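Local coordinates for protein putative hydrolase (PDB 3LLC) that is an alpha/beta hydrolase that probably works as an esterase or thioesterase, releasing acyl groups from proteins or from acyl-glucuronides, at residues I14-G19 with W92-L97; R71-Y74 with G78-G81; S75-G78 with A83-D86. All blocks are in the same frame, centred on the assembly; numbering follows the deposited sequence. Where two conformers were deposited one is given.

Contact 1. Residues I14-G19 with W92-L97; sequences ITVGQG and WLEEAL
V16 and the E94–E95 pair meet where the first strand of the sheet, 9-16, passes the side of helix 89-103. The tight part is small and almost entirely hydrocarbon. V16 holds CG1 anti to its backbone N (chi1 -177°), which carries this methyl out to the helix, where it is received by the CG methylenes of two successive glutamates. V16 CG1 lies 3.9 Å from E94 CG and 4.0 Å from E95 CG. The two glutamates come in differently: the E94 chain runs past the valine in the opposite direction, whereas the E95 chain crosses it at about a right angle. Both V16 and E95 are buried, and I25 of the adjoining strand packs against each of them.

Going towards G17 the contact loosens. The strand has ended, and E94, an exposed residue with its chain extended, brings OE2 to 4.2 Å from G17 CA and no nearer.

The two segments thus share only van der Waals contacts, the glutamates touching mainly with their CG methylenes. Their acid ends go to R23 on the next strand, which forms salt bridges with both, while E95 OE2 also takes a hydrogen bond with S75. An arginine set between two carboxylates would probably favour their charged form, including that of the buried E95.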
loop_
_atom_site.group_PDB
_atom_site.type_symbol
_atom_site.label_atom_id
_atom_site.label_comp_id
_atom_site.label_asym_id
_atom_site.label_seq_id
_atom_site.Cartn_x
_atom_site.Cartn_y
_atom_site.Cartn_z
ATOM N N ILE A 14 8.929 2.830 -15.905
ATOM C CA ILE A 14 10.078 2.199 -15.246
ATOM C C ILE A 14 10.084 0.690 -15.481
ATOM O O ILE A 14 9.100 0.004 -15.173
ATOM C CB ILE A 14 10.056 2.492 -13.721
ATOM C CG1 ILE A 14 10.182 4.005 -13.454
ATOM C CG2 ILE A 14 11.152 1.668 -12.972
ATOM C CD1 ILE A 14 8.961 4.647 -12.822
ATOM N N THR A 15 11.199 0.157 -15.971
ATOM C CA THR A 15 11.328 -1.285 -16.172
ATOM C C THR A 15 11.706 -1.971 -14.851
ATOM O O THR A 15 12.637 -1.548 -14.175
ATOM C CB THR A 15 12.360 -1.607 -17.238
ATOM O OG1 THR A 15 12.026 -0.915 -18.451
ATOM C CG2 THR A 15 12.418 -3.110 -17.533
ATOM N N VAL A 16 10.958 -3.015 -14.493
ATOM C CA VAL A 16 11.167 -3.774 -13.254
ATOM C C VAL A 16 11.326 -5.241 -13.621
ATOM O O VAL A 16 10.553 -5.775 -14.412
ATOM C CB VAL A 16 9.997 -3.583 -12.268
ATOM C CG1 VAL A 16 10.262 -4.344 -10.928
ATOM C CG2 VAL A 16 9.699 -2.083 -12.008
ATOM N N GLY A 17 12.372 -5.894 -13.105
ATOM C CA GLY A 17 12.597 -7.320 -13.368
ATOM C C GLY A 17 13.435 -7.617 -14.604
ATOM O O GLY A 17 13.763 -6.711 -15.393
ATOM N N GLN A 18 13.748 -8.898 -14.786
ATOM C CA GLN A 18 14.616 -9.385 -15.894
ATOM C C GLN A 18 13.924 -10.458 -16.730
ATOM O O GLN A 18 13.081 -11.209 -16.224
ATOM C CB GLN A 18 15.908 -10.023 -15.344
ATOM C CG GLN A 18 16.712 -9.175 -14.365
ATOM C CD GLN A 18 17.567 -8.130 -15.057
ATOM O OE1 GLN A 18 18.506 -8.461 -15.789
ATOM N NE2 GLN A 18 17.252 -6.857 -14.820
ATOM N N GLY A 19 14.314 -10.554 -17.995
ATOM C CA GLY A 19 13.852 -11.623 -18.880
ATOM C C GLY A 19 12.344 -11.670 -19.001
ATOM O O GLY A 19 11.697 -10.635 -19.184
ATOM N N TRP A 92 4.822 -6.968 -6.323
ATOM C CA TRP A 92 4.296 -5.613 -6.163
ATOM C C TRP A 92 5.190 -4.780 -5.227
ATOM O O TRP A 92 5.402 -3.593 -5.462
ATOM C CB TRP A 92 2.832 -5.659 -5.682
ATOM C CG TRP A 92 1.891 -6.205 -6.776
ATOM C CD1 TRP A 92 2.020 -6.019 -8.114
ATOM C CD2 TRP A 92 0.673 -6.983 -6.602
ATOM N NE1 TRP A 92 0.981 -6.631 -8.800
ATOM C CE2 TRP A 92 0.142 -7.218 -7.900
ATOM C CE3 TRP A 92 0.002 -7.499 -5.497
ATOM C CZ2 TRP A 92 -1.050 -7.940 -8.110
ATOM C CZ3 TRP A 92 -1.170 -8.239 -5.706
ATOM C CH2 TRP A 92 -1.669 -8.460 -7.002
ATOM N N LEU A 93 5.785 -5.434 -4.234
ATOM C CA LEU A 93 6.801 -4.800 -3.403
ATOM C C LEU A 93 8.042 -4.453 -4.230
ATOM O O LEU A 93 8.594 -3.351 -4.081
ATOM C CB LEU A 93 7.192 -5.728 -2.238
ATOM C CG LEU A 93 8.427 -5.317 -1.408
ATOM C CD1 LEU A 93 8.181 -3.950 -0.670
ATOM C CD2 LEU A 93 8.752 -6.452 -0.356
ATOM N N GLU A 94 8.500 -5.384 -5.065
ATOM C CA GLU A 94 9.646 -5.158 -5.919
ATOM C C GLU A 94 9.443 -3.910 -6.796
ATOM O O GLU A 94 10.372 -3.118 -7.034
ATOM C CB GLU A 94 9.893 -6.381 -6.806
ATOM C CG GLU A 94 11.128 -6.272 -7.681
ATOM C CD GLU A 94 11.350 -7.470 -8.616
ATOM O OE1 GLU A 94 10.415 -8.286 -8.850
ATOM O OE2 GLU A 94 12.479 -7.576 -9.145
ATOM N N GLU A 95 8.218 -3.741 -7.275
ATOM C CA GLU A 95 7.872 -2.571 -8.101
ATOM C C GLU A 95 7.917 -1.247 -7.279
ATOM O O GLU A 95 8.471 -0.237 -7.732
ATOM C CB GLU A 95 6.483 -2.802 -8.734
ATOM C CG GLU A 95 6.487 -3.928 -9.784
ATOM C CD GLU A 95 5.102 -4.579 -10.031
ATOM O OE1 GLU A 95 4.100 -3.925 -9.673
ATOM O OE2 GLU A 95 5.065 -5.703 -10.611
ATOM N N ALA A 96 7.335 -1.257 -6.088
ATOM C CA ALA A 96 7.354 -0.109 -5.210
ATOM C C ALA A 96 8.802 0.318 -4.931
ATOM O O ALA A 96 9.128 1.506 -5.050
ATOM C CB ALA A 96 6.563 -0.376 -3.880
ATOM N N LEU A 97 9.668 -0.639 -4.604
ATOM C CA LEU A 97 11.069 -0.326 -4.321
ATOM C C LEU A 97 11.783 0.213 -5.580
ATOM O O LEU A 97 12.601 1.150 -5.495
ATOM C CB LEU A 97 11.772 -1.563 -3.738
ATOM C CG LEU A 97 13.231 -1.458 -3.286
ATOM C CD1 LEU A 97 13.401 -0.279 -2.333
ATOM C CD2 LEU A 97 13.707 -2.770 -2.628
#

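Contact 2. Residues R71-Y74 with G78-G81; sequences RFDY and GASG
This is a polar contact within one strand-to-helix connection: the chain leaves strand 68-72, loops round through three residues, and is tied at A79 and S80 to the aspartate it has just passed, D73. The backbones come closest at D73 and S80, with CA atoms 5.7 Å apart, and two hydrogen bonds close the loop. In the first, A79 N donates to D73 OD2 over 2.9 Å. The N-H points almost exactly at the oxygen (178°), although it arrives from above the carboxylate plane. D73 chi1 of -81° sets CG beside the backbone N and turns the acid toward G78 and A79, where OD2 also lies 3.5 Å from G78 CA, against a backbone with no side chain in the way. OD1 is taken by M50 N, so backbone N-H groups from two different loops grip the carboxylate and fix its rotation.

In the second bond S80 OG donates to D73 O at 2.7 Å, again from above the carbonyl plane. The same hydroxyl receives A26 N, and serves as a link between three backbones. S80 CB packs beside it, 3.6 Å from Y74 O.

D73, G76, H77, G78 and S80 spell the Asp-x-x-Gly-His-Gly-x-Ser sequence familiar after this strand in many alpha/beta hydrolases; here its first and last members, D73 and S80, are the residues whose side chains make the two bonds.

Strand 23-30 flanks the whole arrangement: A26 pairs with the D73 backbone and touches A79, and S24 bonds with the G81 backbone. The R71 side chain packs on helix 53-65 while F72 packs on A96 and V99 of helix 89-103, placing the loop at the end of a strand covered by a helix on each face of the sheet.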
loop_
_atom_site.group_PDB
_atom_site.type_symbol
_atom_site.label_atom_id
_atom_site.label_comp_id
_atom_site.label_asym_id
_atom_site.label_seq_id
_atom_site.Cartn_x
_atom_site.Cartn_y
_atom_site.Cartn_z
ATOM N N ARG A 71 2.916 8.640 -7.594
ATOM C CA ARG A 71 1.926 7.548 -7.713
ATOM C C ARG A 71 2.374 6.619 -8.823
ATOM O O ARG A 71 3.059 7.075 -9.762
ATOM C CB ARG A 71 0.555 8.108 -8.081
ATOM C CG ARG A 71 -0.077 8.992 -7.002
ATOM C CD ARG A 71 -1.332 9.726 -7.526
ATOM N NE ARG A 71 -1.032 10.810 -8.440
ATOM C CZ ARG A 71 -1.751 11.150 -9.504
ATOM N NH1 ARG A 71 -2.827 10.461 -9.875
ATOM N NH2 ARG A 71 -1.361 12.169 -10.240
ATOM N N PHE A 72 2.023 5.333 -8.707
ATOM C CA PHE A 72 2.301 4.347 -9.762
ATOM C C PHE A 72 1.230 3.241 -9.743
ATOM O O PHE A 72 0.530 3.073 -8.742
ATOM C CB PHE A 72 3.692 3.747 -9.591
ATOM C CG PHE A 72 3.815 2.876 -8.380
ATOM C CD1 PHE A 72 3.997 3.444 -7.117
ATOM C CD2 PHE A 72 3.707 1.485 -8.475
ATOM C CE1 PHE A 72 4.061 2.655 -5.990
ATOM C CE2 PHE A 72 3.791 0.680 -7.334
ATOM C CZ PHE A 72 3.965 1.285 -6.086
ATOM N N ASP A 73 1.082 2.548 -10.870
ATOM C CA ASP A 73 0.149 1.399 -10.986
ATOM C C ASP A 73 0.926 0.096 -10.823
ATOM O O ASP A 73 1.931 -0.143 -11.503
ATOM C CB ASP A 73 -0.586 1.403 -12.324
ATOM C CG ASP A 73 -1.819 2.372 -12.349
ATOM O OD1 ASP A 73 -2.503 2.494 -11.300
ATOM O OD2 ASP A 73 -2.100 2.947 -13.434
ATOM N N TYR A 74 0.455 -0.752 -9.921
ATOM C CA TYR A 74 1.001 -2.119 -9.800
ATOM C C TYR A 74 0.888 -2.876 -11.130
ATOM O O TYR A 74 0.022 -2.561 -11.958
ATOM C CB TYR A 74 0.253 -2.909 -8.742
ATOM C CG TYR A 74 0.258 -2.360 -7.325
ATOM C CD1 TYR A 74 1.444 -2.265 -6.589
ATOM C CD2 TYR A 74 -0.928 -2.041 -6.674
ATOM C CE1 TYR A 74 1.428 -1.799 -5.270
ATOM C CE2 TYR A 74 -0.935 -1.582 -5.350
ATOM C CZ TYR A 74 0.254 -1.478 -4.656
ATOM O OH TYR A 74 0.239 -1.015 -3.363
ATOM N N GLY A 78 -4.374 -0.836 -13.978
ATOM C CA GLY A 78 -4.320 0.455 -14.630
ATOM C C GLY A 78 -3.446 0.550 -15.886
ATOM O O GLY A 78 -3.672 -0.156 -16.878
ATOM N N ALA A 79 -2.509 1.512 -15.878
ATOM C CA ALA A 79 -1.723 1.849 -17.065
ATOM C C ALA A 79 -0.446 1.007 -17.189
ATOM O O ALA A 79 0.260 1.115 -18.202
ATOM C CB ALA A 79 -1.372 3.414 -17.090
ATOM N N SER A 80 -0.160 0.178 -16.191
ATOM C CA SER A 80 1.053 -0.672 -16.205
ATOM C C SER A 80 0.918 -1.966 -17.026
ATOM O O SER A 80 -0.200 -2.354 -17.424
ATOM C CB SER A 80 1.496 -0.983 -14.783
ATOM O OG SER A 80 1.983 0.195 -14.167
ATOM N N GLY A 81 2.061 -2.585 -17.337
ATOM C CA GLY A 81 2.110 -3.879 -18.005
ATOM C C GLY A 81 1.945 -5.052 -17.040
ATOM O O GLY A 81 1.748 -4.867 -15.839
#

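Contact 3. Residues S75-G78 with A83-D86; sequences SGHG and AFRD
H77 and F84 bring their rings together at an oblique angle, with centroids 5.4 Å apart and planes inclined at 51°. The touching atoms are the CE1 carbons: H77 CE1 is 3.6 Å from F84 CE1. H77 NE2 lies near the plane of the phenyl ring, off its edge, and G76 O sits at that ring's edge too, 3.9 Å from F84 CD1. The imidazole has S75 C at its own edge. Here ND1 donates to S75 O across 3.0 Å, with the carbonyl oxygen in the ring plane but the N-H arriving above the plane of the carbonyl. The other ring nitrogen, NE2, is hydrogen-bonded to R47 N. With both nitrogens engaged, the rotation of the imidazole is probably fixed. W92 and Y74 each meet it edge-to-face, and Y46 does the same for F84.

The backbones also meet: G76 CA lies 3.6 Å from F84 N, a closeness possible because G76 carries no side chain; its positive phi (81°) also suits this residue. F84, with CG anti to the backbone N (chi1 -175°), sends its ring past this glycine to the histidine. A water donates to S75 OG and A83 O, bridging the segments, and A83 O is also the acceptor for D86 N in the short 3-10 turn.

The arrangement joins the Gly-His-Gly turn to the 3-10 turn ahead of helix 89-103, within the strand-to-helix loop of the alpha/beta hydrolase fold where this glycine-rich turn commonly occurs.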
loop_
_atom_site.group_PDB
_atom_site.type_symbol
_atom_site.label_atom_id
_atom_site.label_comp_id
_atom_site.label_asym_id
_atom_site.label_seq_id
_atom_site.Cartn_x
_atom_site.Cartn_y
_atom_site.Cartn_z
ATOM N N SER A 75 1.807 -3.811 -11.387
ATOM C CA SER A 75 1.659 -4.676 -12.539
ATOM C C SER A 75 0.251 -5.330 -12.506
ATOM O O SER A 75 -0.259 -5.652 -11.434
ATOM C CB SER A 75 2.749 -5.768 -12.627
ATOM O OG SER A 75 2.797 -6.584 -11.466
ATOM N N GLY A 76 -0.352 -5.495 -13.686
ATOM C CA GLY A 76 -1.695 -6.048 -13.807
ATOM C C GLY A 76 -2.842 -5.072 -13.567
ATOM O O GLY A 76 -4.018 -5.438 -13.719
ATOM N N HIS A 77 -2.500 -3.836 -13.224
ATOM C CA HIS A 77 -3.468 -2.791 -12.848
ATOM C C HIS A 77 -3.280 -1.558 -13.739
ATOM O O HIS A 77 -2.155 -1.232 -14.168
ATOM C CB HIS A 77 -3.228 -2.291 -11.422
ATOM C CG HIS A 77 -3.421 -3.301 -10.324
ATOM N ND1 HIS A 77 -2.650 -4.449 -10.190
ATOM C CD2 HIS A 77 -4.242 -3.279 -9.242
ATOM C CE1 HIS A 77 -3.003 -5.086 -9.081
ATOM N NE2 HIS A 77 -3.964 -4.404 -8.490
ATOM N N GLY A 78 -4.374 -0.836 -13.978
ATOM C CA GLY A 78 -4.320 0.455 -14.630
ATOM C C GLY A 78 -3.446 0.550 -15.886
ATOM O O GLY A 78 -3.672 -0.156 -16.878
ATOM N N ALA A 83 0.424 -9.334 -16.402
ATOM C CA ALA A 83 -0.894 -9.965 -16.127
ATOM C C ALA A 83 -1.274 -9.860 -14.657
ATOM O O ALA A 83 -0.435 -10.065 -13.767
ATOM C CB ALA A 83 -0.899 -11.459 -16.567
ATOM N N PHE A 84 -2.539 -9.540 -14.379
ATOM C CA PHE A 84 -3.028 -9.555 -13.015
ATOM C C PHE A 84 -2.769 -10.900 -12.288
ATOM O O PHE A 84 -2.319 -10.892 -11.130
ATOM C CB PHE A 84 -4.514 -9.207 -12.946
ATOM C CG PHE A 84 -5.014 -9.107 -11.551
ATOM C CD1 PHE A 84 -4.884 -7.925 -10.836
ATOM C CD2 PHE A 84 -5.612 -10.202 -10.933
ATOM C CE1 PHE A 84 -5.340 -7.821 -9.514
ATOM C CE2 PHE A 84 -6.060 -10.109 -9.610
ATOM C CZ PHE A 84 -5.918 -8.929 -8.901
ATOM N N ARG A 85 -2.991 -12.014 -12.963
ATOM C CA ARG A 85 -2.840 -13.328 -12.307
ATOM C C ARG A 85 -1.369 -13.696 -11.970
ATOM O O ARG A 85 -1.133 -14.662 -11.239
ATOM C CB ARG A 85 -3.515 -14.434 -13.129
ATOM C CG ARG A 85 -2.714 -14.849 -14.329
ATOM C CD ARG A 85 -3.296 -16.092 -14.998
ATOM N NE ARG A 85 -2.495 -16.477 -16.154
ATOM C CZ ARG A 85 -1.313 -17.096 -16.104
ATOM N NH1 ARG A 85 -0.749 -17.413 -14.942
ATOM N NH2 ARG A 85 -0.683 -17.403 -17.236
ATOM N N ASP A 86 -0.399 -12.947 -12.508
ATOM C CA ASP A 86 1.012 -13.130 -12.136
ATOM C C ASP A 86 1.416 -12.275 -10.923
ATOM O O ASP A 86 2.528 -12.410 -10.415
ATOM C CB ASP A 86 1.941 -12.847 -13.336
ATOM C CG ASP A 86 1.788 -13.870 -14.465
ATOM O OD1 ASP A 86 1.490 -15.035 -14.186
ATOM O OD2 ASP A 86 1.916 -13.509 -15.649
HETATM O O HOH W 1 2.230 -9.245 -12.266
#

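In the fold
The three contacts cluster on the same side of the chain's centre, around the start of the sheet order 9-16, 23-30, 68-72. Contacts 2 and 3 lie within the connection from strand 68-72 to helix 89-103 and share G78; their centres are 9 Å apart, and G76 N probably hydrogen-bonds to G81 O, 3.1 Å away. Contact 1 brings the N-terminal strand onto that helix, its centre about 11 Å from contact 2 and 13 Å from contact 3. W92 ties helix to loop: NE1 is 3.1 Å from S75 O, and CD1 packs 3.6 Å from Y74 CB. W92 also touches M115, and Y74 touches the probable nucleophile elbow around S114, likely triad partner of H247 and D217, so these two side chains pack against the presumed nucleophile elbow.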